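Local structure of chaperone SycD (Chlamydia pneumoniae, 4NRH) at residues Glu23-Pro28 and Phe83-Phe88; Leu46-Lys51 and Phe89-Ser94; Tyr133-Tyr138 and Lys149-Ala154. The protein probably acts as a type III secretion chaperone of the LcrH/SycD family and forms a complex with the gatekeeper protein CopN. All blocks are in the same frame, centred on the assembly; numbering follows the deposited sequence.

Interaction 1 of 3, residues Glu23-Pro28 and Phe83-Phe88; sequences EDFPFP and FRWLVF
Phe27 lies between two neighbours: the edge of the Trp85 indole meets one face of its ring, and CG of Pro26 lies over the opposite face, toward its rim. Phe25 CD1 sits at the Phe27 edge, in plane. The indole approaches T-shaped, its six-membered ring centred 5.2 Å from that of Phe27 with the planes at 89°. Trp85 CZ3 stands over the face, displaced toward the rim, while CH2 comes within 3.6 Å of Phe27 CB. Phe25 adds its CZ at the same indole edge, 4.1 Å from Trp85 CH2, and its own ring has Phe27 CD2 over one face. Phe88 meets the loop with the far end of its ring, CE1 lying 3.7 Å from Pro28 CD and CE2 3.9 Å from Phe27 CD1. Pro26 centres an inverse gamma turn between Phe25 and Phe27, both of which meet the indole. No hydrogen bond crosses this apolar contact. The aromatic cluster backs a loop that binds CopN: Arg190 of CopN forms a salt bridge with Asp24, and Arg279 of CopN donates to Phe27 O. The contact lays the loop after helix 9-19 against helix 76-89; Leu14 of helix 9-19 touches both Phe27 and Trp85, and helix 31-35 adds Leu31 beside Trp85 and Tyr34 beside Pro28.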
loop_
_atom_site.group_PDB
_atom_site.type_symbol
_atom_site.label_atom_id
_atom_site.label_comp_id
_atom_site.label_asym_id
_atom_site.label_seq_id
_atom_site.Cartn_x
_atom_site.Cartn_y
_atom_site.Cartn_z
ATOM N N GLU D 23 -3.681 -6.511 -2.150
ATOM C CA GLU D 23 -3.503 -5.211 -1.522
ATOM C C GLU D 23 -4.472 -4.185 -2.091
ATOM O O GLU D 23 -4.785 -4.205 -3.283
ATOM C CB GLU D 23 -2.066 -4.724 -1.710
ATOM C CG GLU D 23 -1.011 -5.684 -1.194
ATOM C CD GLU D 23 0.368 -5.381 -1.749
ATOM O OE1 GLU D 23 0.862 -6.171 -2.582
ATOM O OE2 GLU D 23 0.958 -4.357 -1.349
ATOM N N ASP D 24 -4.947 -3.292 -1.230
ATOM C CA ASP D 24 -5.784 -2.177 -1.652
ATOM C C ASP D 24 -5.024 -1.276 -2.618
ATOM O O ASP D 24 -5.561 -0.839 -3.637
ATOM C CB ASP D 24 -6.259 -1.370 -0.442
ATOM C CG ASP D 24 -7.008 -0.112 -0.837
ATOM O OD1 ASP D 24 -8.216 -0.208 -1.137
ATOM O OD2 ASP D 24 -6.389 0.974 -0.845
ATOM N N PHE D 25 -3.767 -1.002 -2.284
ATOM C CA PHE D 25 -2.940 -0.087 -3.058
ATOM C C PHE D 25 -1.481 -0.532 -3.004
ATOM O O PHE D 25 -0.730 -0.110 -2.125
ATOM C CB PHE D 25 -3.092 1.339 -2.522
ATOM C CG PHE D 25 -2.422 2.385 -3.363
ATOM C CD1 PHE D 25 -2.929 2.722 -4.608
ATOM C CD2 PHE D 25 -1.294 3.045 -2.903
ATOM C CE1 PHE D 25 -2.318 3.692 -5.382
ATOM C CE2 PHE D 25 -0.679 4.014 -3.672
ATOM C CZ PHE D 25 -1.192 4.338 -4.913
ATOM N N PRO D 26 -1.078 -1.398 -3.948
ATOM C CA PRO D 26 0.242 -2.038 -3.917
ATOM C C PRO D 26 1.353 -1.156 -4.479
ATOM O O PRO D 26 2.181 -1.628 -5.257
ATOM C CB PRO D 26 0.041 -3.276 -4.792
ATOM C CG PRO D 26 -0.988 -2.850 -5.784
ATOM C CD PRO D 26 -1.904 -1.889 -5.065
ATOM N N PHE D 27 1.364 0.110 -4.079
ATOM C CA PHE D 27 2.343 1.071 -4.570
ATOM C C PHE D 27 2.792 1.986 -3.437
ATOM O O PHE D 27 2.102 2.097 -2.422
ATOM C CB PHE D 27 1.756 1.905 -5.712
ATOM C CG PHE D 27 1.116 1.091 -6.797
ATOM C CD1 PHE D 27 1.892 0.393 -7.707
ATOM C CD2 PHE D 27 -0.263 1.035 -6.917
ATOM C CE1 PHE D 27 1.304 -0.352 -8.712
ATOM C CE2 PHE D 27 -0.857 0.292 -7.920
ATOM C CZ PHE D 27 -0.072 -0.402 -8.818
ATOM N N PRO D 28 3.954 2.637 -3.598
ATOM C CA PRO D 28 4.352 3.668 -2.632
ATOM C C PRO D 28 3.362 4.831 -2.629
ATOM O O PRO D 28 2.799 5.158 -3.674
ATOM C CB PRO D 28 5.730 4.113 -3.134
ATOM C CG PRO D 28 6.228 2.965 -3.951
ATOM C CD PRO D 28 5.011 2.372 -4.590
ATOM N N PHE D 83 4.359 11.285 -15.216
ATOM C CA PHE D 83 5.726 10.902 -15.558
ATOM C C PHE D 83 6.430 10.158 -14.424
ATOM O O PHE D 83 7.240 9.269 -14.676
ATOM C CB PHE D 83 6.541 12.130 -15.975
ATOM C CG PHE D 83 6.066 12.763 -17.251
ATOM C CD1 PHE D 83 5.745 11.978 -18.347
ATOM C CD2 PHE D 83 5.949 14.139 -17.363
ATOM C CE1 PHE D 83 5.306 12.550 -19.525
ATOM C CE2 PHE D 83 5.509 14.718 -18.540
ATOM C CZ PHE D 83 5.187 13.922 -19.621
ATOM N N ARG D 84 6.127 10.524 -13.182
ATOM C CA ARG D 84 6.671 9.805 -12.033
ATOM C C ARG D 84 6.215 8.347 -12.023
ATOM O O ARG D 84 6.997 7.450 -11.714
ATOM C CB ARG D 84 6.279 10.488 -10.720
ATOM C CG ARG D 84 6.982 11.814 -10.475
ATOM C CD ARG D 84 7.035 12.136 -8.990
ATOM N NE ARG D 84 7.840 13.323 -8.715
ATOM C CZ ARG D 84 7.357 14.455 -8.213
ATOM N NH1 ARG D 84 6.068 14.557 -7.919
ATOM N NH2 ARG D 84 8.166 15.484 -7.999
ATOM N N TRP D 85 4.946 8.118 -12.356
ATOM C CA TRP D 85 4.417 6.761 -12.469
ATOM C C TRP D 85 5.133 5.980 -13.567
ATOM O O TRP D 85 5.471 4.810 -13.391
ATOM C CB TRP D 85 2.910 6.785 -12.741
ATOM C CG TRP D 85 2.073 6.889 -11.501
ATOM C CD1 TRP D 85 1.314 7.954 -11.111
ATOM C CD2 TRP D 85 1.909 5.887 -10.490
ATOM N NE1 TRP D 85 0.686 7.676 -9.919
ATOM C CE2 TRP D 85 1.036 6.413 -9.517
ATOM C CE3 TRP D 85 2.416 4.595 -10.314
ATOM C CZ2 TRP D 85 0.661 5.696 -8.385
ATOM C CZ3 TRP D 85 2.041 3.883 -9.188
ATOM C CH2 TRP D 85 1.171 4.435 -8.239
ATOM N N LEU D 86 5.350 6.636 -14.703
ATOM C CA LEU D 86 6.050 6.026 -15.828
ATOM C C LEU D 86 7.475 5.649 -15.444
ATOM O O LEU D 86 7.961 4.571 -15.787
ATOM C CB LEU D 86 6.065 6.974 -17.026
ATOM C CG LEU D 86 4.761 7.081 -17.814
ATOM C CD1 LEU D 86 4.869 8.182 -18.848
ATOM C CD2 LEU D 86 4.427 5.751 -18.471
ATOM N N VAL D 87 8.138 6.553 -14.731
ATOM C CA VAL D 87 9.496 6.322 -14.263
ATOM C C VAL D 87 9.515 5.191 -13.235
ATOM O O VAL D 87 10.449 4.390 -13.190
ATOM C CB VAL D 87 10.095 7.616 -13.657
ATOM C CG1 VAL D 87 11.179 7.300 -12.645
ATOM C CG2 VAL D 87 10.626 8.522 -14.761
ATOM N N PHE D 88 8.455 5.111 -12.437
ATOM C CA PHE D 88 8.298 4.031 -11.468
ATOM C C PHE D 88 8.207 2.675 -12.161
ATOM O O PHE D 88 8.794 1.694 -11.707
ATOM C CB PHE D 88 7.056 4.271 -10.599
ATOM C CG PHE D 88 6.641 3.078 -9.783
ATOM C CD1 PHE D 88 7.226 2.827 -8.553
ATOM C CD2 PHE D 88 5.649 2.220 -10.234
ATOM C CE1 PHE D 88 6.844 1.734 -7.797
ATOM C CE2 PHE D 88 5.262 1.126 -9.483
ATOM C CZ PHE D 88 5.860 0.883 -8.262
#

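Interaction 2 of 3, residues Leu46-Lys51 and Phe89-Ser94; sequences LDTYQK and FNPFVS
Gln50 grips the turn after helix 76-89 through two hydrogen bonds, one from its backbone and one to its side chain. Its N donates to Phe89 O over 2.9 Å. Its OE1 accepts from Asn90 ND2 at 2.6 Å; the donor lies almost on the extension of the Gln50 C=O bond, but the bond is bent at the Asn90 end, with OE1 tilted out of that amide's plane, and the two amide planes are 55° apart. An extended chain, CG anti to the backbone N (chi1 162°), carries the Gln50 amide across to Asn90. The NE2 of the same amide donates to Ile55 O, so both polar atoms of the Gln50 side chain are engaged.

Within each segment a side chain holds the backbone. Thr48 is the N-cap of the short helix 49-52, its OG1 accepting from Lys51 N at 3.3 Å. Asn90, where the chain leaves the helix, forms an Asx turn through OD1 and Phe92 N, 3.1 Å apart, within a type I beta turn that leads to helix 94-106. One helix start thus docks on a helix-to-helix connection of this TPR-family chaperone.

Apolar contacts flank these bonds. Thr48 CG2 lies in the plane of the Phe92 ring, 3.7 Å from CE2 at its edge. Tyr49 CB meets the edge of the Phe89 ring, 4.2 Å from CD1. That ring also packs on Leu60 of helix 57-72 and on Leu14 and Ile17 of helix 9-19.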
loop_
_atom_site.group_PDB
_atom_site.type_symbol
_atom_site.label_atom_id
_atom_site.label_comp_id
_atom_site.label_asym_id
_atom_site.label_seq_id
_atom_site.Cartn_x
_atom_site.Cartn_y
_atom_site.Cartn_z
ATOM N N LEU D 46 17.785 -6.581 -12.055
ATOM C CA LEU D 46 16.461 -6.532 -11.443
ATOM C C LEU D 46 15.389 -6.236 -12.484
ATOM O O LEU D 46 15.556 -5.352 -13.326
ATOM C CB LEU D 46 16.418 -5.476 -10.336
ATOM C CG LEU D 46 16.739 -5.928 -8.912
ATOM C CD1 LEU D 46 16.663 -4.749 -7.955
ATOM C CD2 LEU D 46 15.797 -7.038 -8.472
ATOM N N ASP D 47 14.290 -6.982 -12.427
ATOM C CA ASP D 47 13.141 -6.709 -13.281
ATOM C C ASP D 47 12.504 -5.372 -12.932
ATOM O O ASP D 47 12.371 -5.027 -11.759
ATOM C CB ASP D 47 12.101 -7.828 -13.165
ATOM C CG ASP D 47 12.518 -9.089 -13.891
ATOM O OD1 ASP D 47 13.505 -9.037 -14.656
ATOM O OD2 ASP D 47 11.858 -10.132 -13.700
ATOM N N THR D 48 12.113 -4.622 -13.955
ATOM C CA THR D 48 11.351 -3.399 -13.745
ATOM C C THR D 48 9.933 -3.759 -13.322
ATOM O O THR D 48 9.498 -4.898 -13.500
ATOM C CB THR D 48 11.303 -2.528 -15.013
ATOM O OG1 THR D 48 10.602 -3.229 -16.046
ATOM C CG2 THR D 48 12.711 -2.194 -15.491
ATOM N N TYR D 49 9.209 -2.796 -12.765
ATOM C CA TYR D 49 7.830 -3.040 -12.355
ATOM C C TYR D 49 6.901 -3.151 -13.561
ATOM O O TYR D 49 5.826 -3.741 -13.465
ATOM C CB TYR D 49 7.356 -1.957 -11.386
ATOM C CG TYR D 49 7.880 -2.187 -9.985
ATOM C CD1 TYR D 49 7.509 -3.314 -9.266
ATOM C CD2 TYR D 49 8.759 -1.292 -9.390
ATOM C CE1 TYR D 49 7.988 -3.543 -7.992
ATOM C CE2 TYR D 49 9.245 -1.510 -8.114
ATOM C CZ TYR D 49 8.856 -2.639 -7.420
ATOM O OH TYR D 49 9.332 -2.863 -6.149
ATOM N N GLN D 50 7.311 -2.573 -14.687
ATOM C CA GLN D 50 6.604 -2.796 -15.942
ATOM C C GLN D 50 6.613 -4.286 -16.263
ATOM O O GLN D 50 5.590 -4.870 -16.625
ATOM C CB GLN D 50 7.243 -2.009 -17.086
ATOM C CG GLN D 50 6.837 -2.519 -18.460
ATOM C CD GLN D 50 7.537 -1.802 -19.596
ATOM O OE1 GLN D 50 8.519 -1.090 -19.388
ATOM N NE2 GLN D 50 7.032 -1.989 -20.810
ATOM N N LYS D 51 7.790 -4.888 -16.121
ATOM C CA LYS D 51 7.973 -6.316 -16.345
ATOM C C LYS D 51 7.163 -7.139 -15.348
ATOM O O LYS D 51 6.417 -8.040 -15.732
ATOM C CB LYS D 51 9.456 -6.677 -16.245
ATOM C CG LYS D 51 9.744 -8.167 -16.221
ATOM C CD LYS D 51 9.483 -8.801 -17.575
ATOM C CE LYS D 51 10.075 -10.198 -17.646
ATOM N NZ LYS D 51 9.910 -10.805 -18.996
ATOM N N PHE D 89 7.467 2.629 -13.264
ATOM C CA PHE D 89 7.274 1.390 -14.011
ATOM C C PHE D 89 8.506 1.002 -14.825
ATOM O O PHE D 89 8.894 -0.165 -14.854
ATOM C CB PHE D 89 6.053 1.512 -14.925
ATOM C CG PHE D 89 4.745 1.436 -14.194
ATOM C CD1 PHE D 89 4.523 0.445 -13.251
ATOM C CD2 PHE D 89 3.740 2.356 -14.440
ATOM C CE1 PHE D 89 3.323 0.370 -12.571
ATOM C CE2 PHE D 89 2.537 2.288 -13.762
ATOM C CZ PHE D 89 2.329 1.293 -12.827
ATOM N N ASN D 90 9.116 1.980 -15.487
ATOM C CA ASN D 90 10.318 1.728 -16.272
ATOM C C ASN D 90 11.238 2.945 -16.255
ATOM O O ASN D 90 11.104 3.841 -17.089
ATOM C CB ASN D 90 9.951 1.356 -17.713
ATOM C CG ASN D 90 11.129 0.795 -18.499
ATOM O OD1 ASN D 90 12.291 1.010 -18.151
ATOM N ND2 ASN D 90 10.828 0.074 -19.575
ATOM N N PRO D 91 12.182 2.976 -15.302
ATOM C CA PRO D 91 13.095 4.108 -15.110
ATOM C C PRO D 91 14.248 4.143 -16.110
ATOM O O PRO D 91 15.125 4.999 -15.992
ATOM C CB PRO D 91 13.628 3.882 -13.695
ATOM C CG PRO D 91 13.601 2.404 -13.531
ATOM C CD PRO D 91 12.398 1.918 -14.298
ATOM N N PHE D 92 14.248 3.233 -17.079
ATOM C CA PHE D 92 15.324 3.179 -18.065
ATOM C C PHE D 92 14.921 3.810 -19.393
ATOM O O PHE D 92 15.689 3.791 -20.354
ATOM C CB PHE D 92 15.779 1.734 -18.279
ATOM C CG PHE D 92 16.297 1.075 -17.033
ATOM C CD1 PHE D 92 17.581 1.334 -16.582
ATOM C CD2 PHE D 92 15.502 0.201 -16.311
ATOM C CE1 PHE D 92 18.063 0.735 -15.435
ATOM C CE2 PHE D 92 15.979 -0.403 -15.162
ATOM C CZ PHE D 92 17.261 -0.135 -14.725
ATOM N N VAL D 93 13.717 4.371 -19.444
ATOM C CA VAL D 93 13.277 5.106 -20.622
ATOM C C VAL D 93 13.613 6.582 -20.442
ATOM O O VAL D 93 13.014 7.267 -19.613
ATOM C CB VAL D 93 11.772 4.940 -20.875
ATOM C CG1 VAL D 93 11.368 5.657 -22.156
ATOM C CG2 VAL D 93 11.406 3.464 -20.944
ATOM N N SER D 94 14.580 7.059 -21.218
ATOM C CA SER D 94 15.151 8.388 -21.021
ATOM C C SER D 94 14.156 9.528 -21.230
ATOM O O SER D 94 14.243 10.560 -20.564
ATOM C CB SER D 94 16.349 8.584 -21.952
ATOM O OG SER D 94 15.956 8.490 -23.309
#

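Interaction 3 of 3, residues Tyr133-Tyr138 and Lys149-Ala154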
loop_
_atom_site.group_PDB
_atom_site.type_symbol
_atom_site.label_atom_id
_atom_site.label_comp_id
_atom_site.label_asym_id
_atom_site.label_seq_id
_atom_site.Cartn_x
_atom_site.Cartn_y
_atom_site.Cartn_z
ATOM N N TYR D 133 19.940 21.950 -20.377
ATOM C CA TYR D 133 18.831 22.327 -19.508
ATOM C C TYR D 133 19.242 22.264 -18.042
ATOM O O TYR D 133 18.657 22.941 -17.195
ATOM C CB TYR D 133 17.615 21.436 -19.772
ATOM C CG TYR D 133 16.891 21.801 -21.047
ATOM C CD1 TYR D 133 16.210 23.006 -21.159
ATOM C CD2 TYR D 133 16.902 20.950 -22.145
ATOM C CE1 TYR D 133 15.552 23.349 -22.324
ATOM C CE2 TYR D 133 16.248 21.285 -23.315
ATOM C CZ TYR D 133 15.574 22.486 -23.398
ATOM O OH TYR D 133 14.920 22.825 -24.560
ATOM N N ALA D 134 20.246 21.444 -17.745
ATOM C CA ALA D 134 20.852 21.439 -16.420
ATOM C C ALA D 134 21.589 22.754 -16.192
ATOM O O ALA D 134 21.539 23.327 -15.105
ATOM C CB ALA D 134 21.796 20.256 -16.261
ATOM N N TYR D 135 22.267 23.225 -17.236
ATOM C CA TYR D 135 22.961 24.509 -17.207
ATOM C C TYR D 135 21.994 25.649 -16.904
ATOM O O TYR D 135 22.277 26.509 -16.070
ATOM C CB TYR D 135 23.685 24.757 -18.536
ATOM C CG TYR D 135 23.795 26.216 -18.930
ATOM C CD1 TYR D 135 24.798 27.024 -18.410
ATOM C CD2 TYR D 135 22.908 26.777 -19.841
ATOM C CE1 TYR D 135 24.903 28.354 -18.774
ATOM C CE2 TYR D 135 23.005 28.106 -20.208
ATOM C CZ TYR D 135 24.005 28.889 -19.673
ATOM O OH TYR D 135 24.108 30.212 -20.038
ATOM N N ILE D 136 20.859 25.657 -17.598
ATOM C CA ILE D 136 19.820 26.655 -17.368
ATOM C C ILE D 136 19.350 26.648 -15.914
ATOM O O ILE D 136 19.262 27.695 -15.276
ATOM C CB ILE D 136 18.606 26.428 -18.293
ATOM C CG1 ILE D 136 18.990 26.674 -19.753
ATOM C CG2 ILE D 136 17.449 27.329 -17.894
ATOM C CD1 ILE D 136 17.834 26.515 -20.718
ATOM N N CYS D 137 19.072 25.458 -15.390
ATOM C CA CYS D 137 18.581 25.316 -14.023
ATOM C C CYS D 137 19.628 25.732 -12.990
ATOM O O CYS D 137 19.303 26.403 -12.010
ATOM C CB CYS D 137 18.134 23.877 -13.766
ATOM S SG CYS D 137 16.571 23.430 -14.557
ATOM N N TYR D 138 20.876 25.325 -13.209
ATOM C CA TYR D 138 21.975 25.714 -12.328
ATOM C C TYR D 138 22.161 27.230 -12.334
ATOM O O TYR D 138 22.562 27.824 -11.333
ATOM C CB TYR D 138 23.275 25.028 -12.749
ATOM C CG TYR D 138 23.395 23.580 -12.328
ATOM C CD1 TYR D 138 23.045 23.175 -11.046
ATOM C CD2 TYR D 138 23.868 22.620 -13.212
ATOM C CE1 TYR D 138 23.161 21.852 -10.659
ATOM C CE2 TYR D 138 23.984 21.296 -12.837
ATOM C CZ TYR D 138 23.629 20.917 -11.560
ATOM O OH TYR D 138 23.746 19.598 -11.183
ATOM N N LYS D 149 30.103 23.745 -15.697
ATOM C CA LYS D 149 30.495 22.350 -15.867
ATOM C C LYS D 149 29.499 21.598 -16.746
ATOM O O LYS D 149 29.882 20.763 -17.565
ATOM C CB LYS D 149 30.622 21.655 -14.510
ATOM C CG LYS D 149 31.143 20.230 -14.598
ATOM C CD LYS D 149 31.045 19.511 -13.264
ATOM C CE LYS D 149 31.938 20.158 -12.218
ATOM N NZ LYS D 149 31.989 19.358 -10.962
ATOM N N ALA D 150 28.218 21.903 -16.569
ATOM C CA ALA D 150 27.160 21.276 -17.352
ATOM C C ALA D 150 27.144 21.819 -18.777
ATOM O O ALA D 150 26.796 21.105 -19.719
ATOM C CB ALA D 150 25.808 21.489 -16.687
ATOM N N LEU D 151 27.514 23.087 -18.927
ATOM C CA LEU D 151 27.579 23.721 -20.239
ATOM C C LEU D 151 28.655 23.070 -21.103
ATOM O O LEU D 151 28.443 22.811 -22.288
ATOM C CB LEU D 151 27.854 25.221 -20.100
ATOM C CG LEU D 151 27.116 26.188 -21.034
ATOM C CD1 LEU D 151 28.053 27.289 -21.515
ATOM C CD2 LEU D 151 26.467 25.471 -22.213
ATOM N N GLU D 152 29.814 22.815 -20.502
ATOM C CA GLU D 152 30.917 22.165 -21.199
ATOM C C GLU D 152 30.547 20.752 -21.647
ATOM O O GLU D 152 30.910 20.327 -22.743
ATOM C CB GLU D 152 32.163 22.124 -20.310
ATOM C CG GLU D 152 33.299 21.268 -20.853
ATOM C CD GLU D 152 34.000 21.898 -22.044
ATOM O OE1 GLU D 152 34.836 21.212 -22.670
ATOM O OE2 GLU D 152 33.722 23.076 -22.355
ATOM N N MET D 153 29.820 20.031 -20.797
ATOM C CA MET D 153 29.398 18.672 -21.115
ATOM C C MET D 153 28.453 18.664 -22.308
ATOM O O MET D 153 28.517 17.775 -23.157
ATOM C CB MET D 153 28.728 18.013 -19.909
ATOM C CG MET D 153 29.674 17.186 -19.055
ATOM S SD MET D 153 28.957 16.718 -17.471
ATOM C CE MET D 153 30.392 16.038 -16.640
ATOM N N ALA D 154 27.572 19.658 -22.366
ATOM C CA ALA D 154 26.697 19.834 -23.516
ATOM C C ALA D 154 27.528 20.177 -24.746
ATOM O O ALA D 154 27.306 19.637 -25.827
ATOM C CB ALA D 154 25.666 20.916 -23.245
#
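Leu151 CG sits over one face of the Tyr135 ring, a CH-pi contact 3.9 Å from the centroid and 23° off the ring normal. The nearest ring atom is CD1, 3.6 Å from Leu151 CG, which places the leucine toward the rim. The two side chains run alongside each other and point the same way. Next to them, Ala150 CB fits among three residues of the facing helix: it is 4.2 Å from Ala134 CB, 4.0 Å from Tyr135 N and 4.1 Å from Tyr138 CD2. With CG anti to its carbonyl carbon (chi1 -78°), Tyr138 brings its ring alongside Ala150. The methyl meets that ring at the edge, near its plane.

The small alanines let the backbones come close, Tyr135 CA and Ala150 CA being 5.3 Å apart. Helices 129-140 and 147-158 form an antiparallel hairpin; at these segments the axes come within 8.2 Å, N-to-C directions 164° apart, as is usual for consecutive helices in TPR-like solenoids.

Further out, helix 165-174 lies against the pair: Ile171 touches Leu151 and Ala154, and Ile174 touches Tyr135. Helix 110-123 packs on helix 129-140, Leu114 touching Cys137 and Tyr138. Ala147, at the start of helix 147-158, touches both Tyr135 and Tyr138.

From the N terminus, residues 23-28 open interaction 1 and residues 46-51 open interaction 2 before either is closed. Residues 83-88 then close the first, and the directly following residues 89-94 close the second, so the two loops cross. Interaction 1 ties the loop after helix 9-19 to helix 76-89; interaction 2 brings the start of helix 49-52 onto the turn beyond that helix. Their centres are about 12 Å apart, and Tyr49 stacks on Phe88 between them. Interaction 3 follows in series, closing a short local loop between helices 129-140 and 147-158 on the opposite side of the chain's centre, its centre about 31 Å from that of interaction 1.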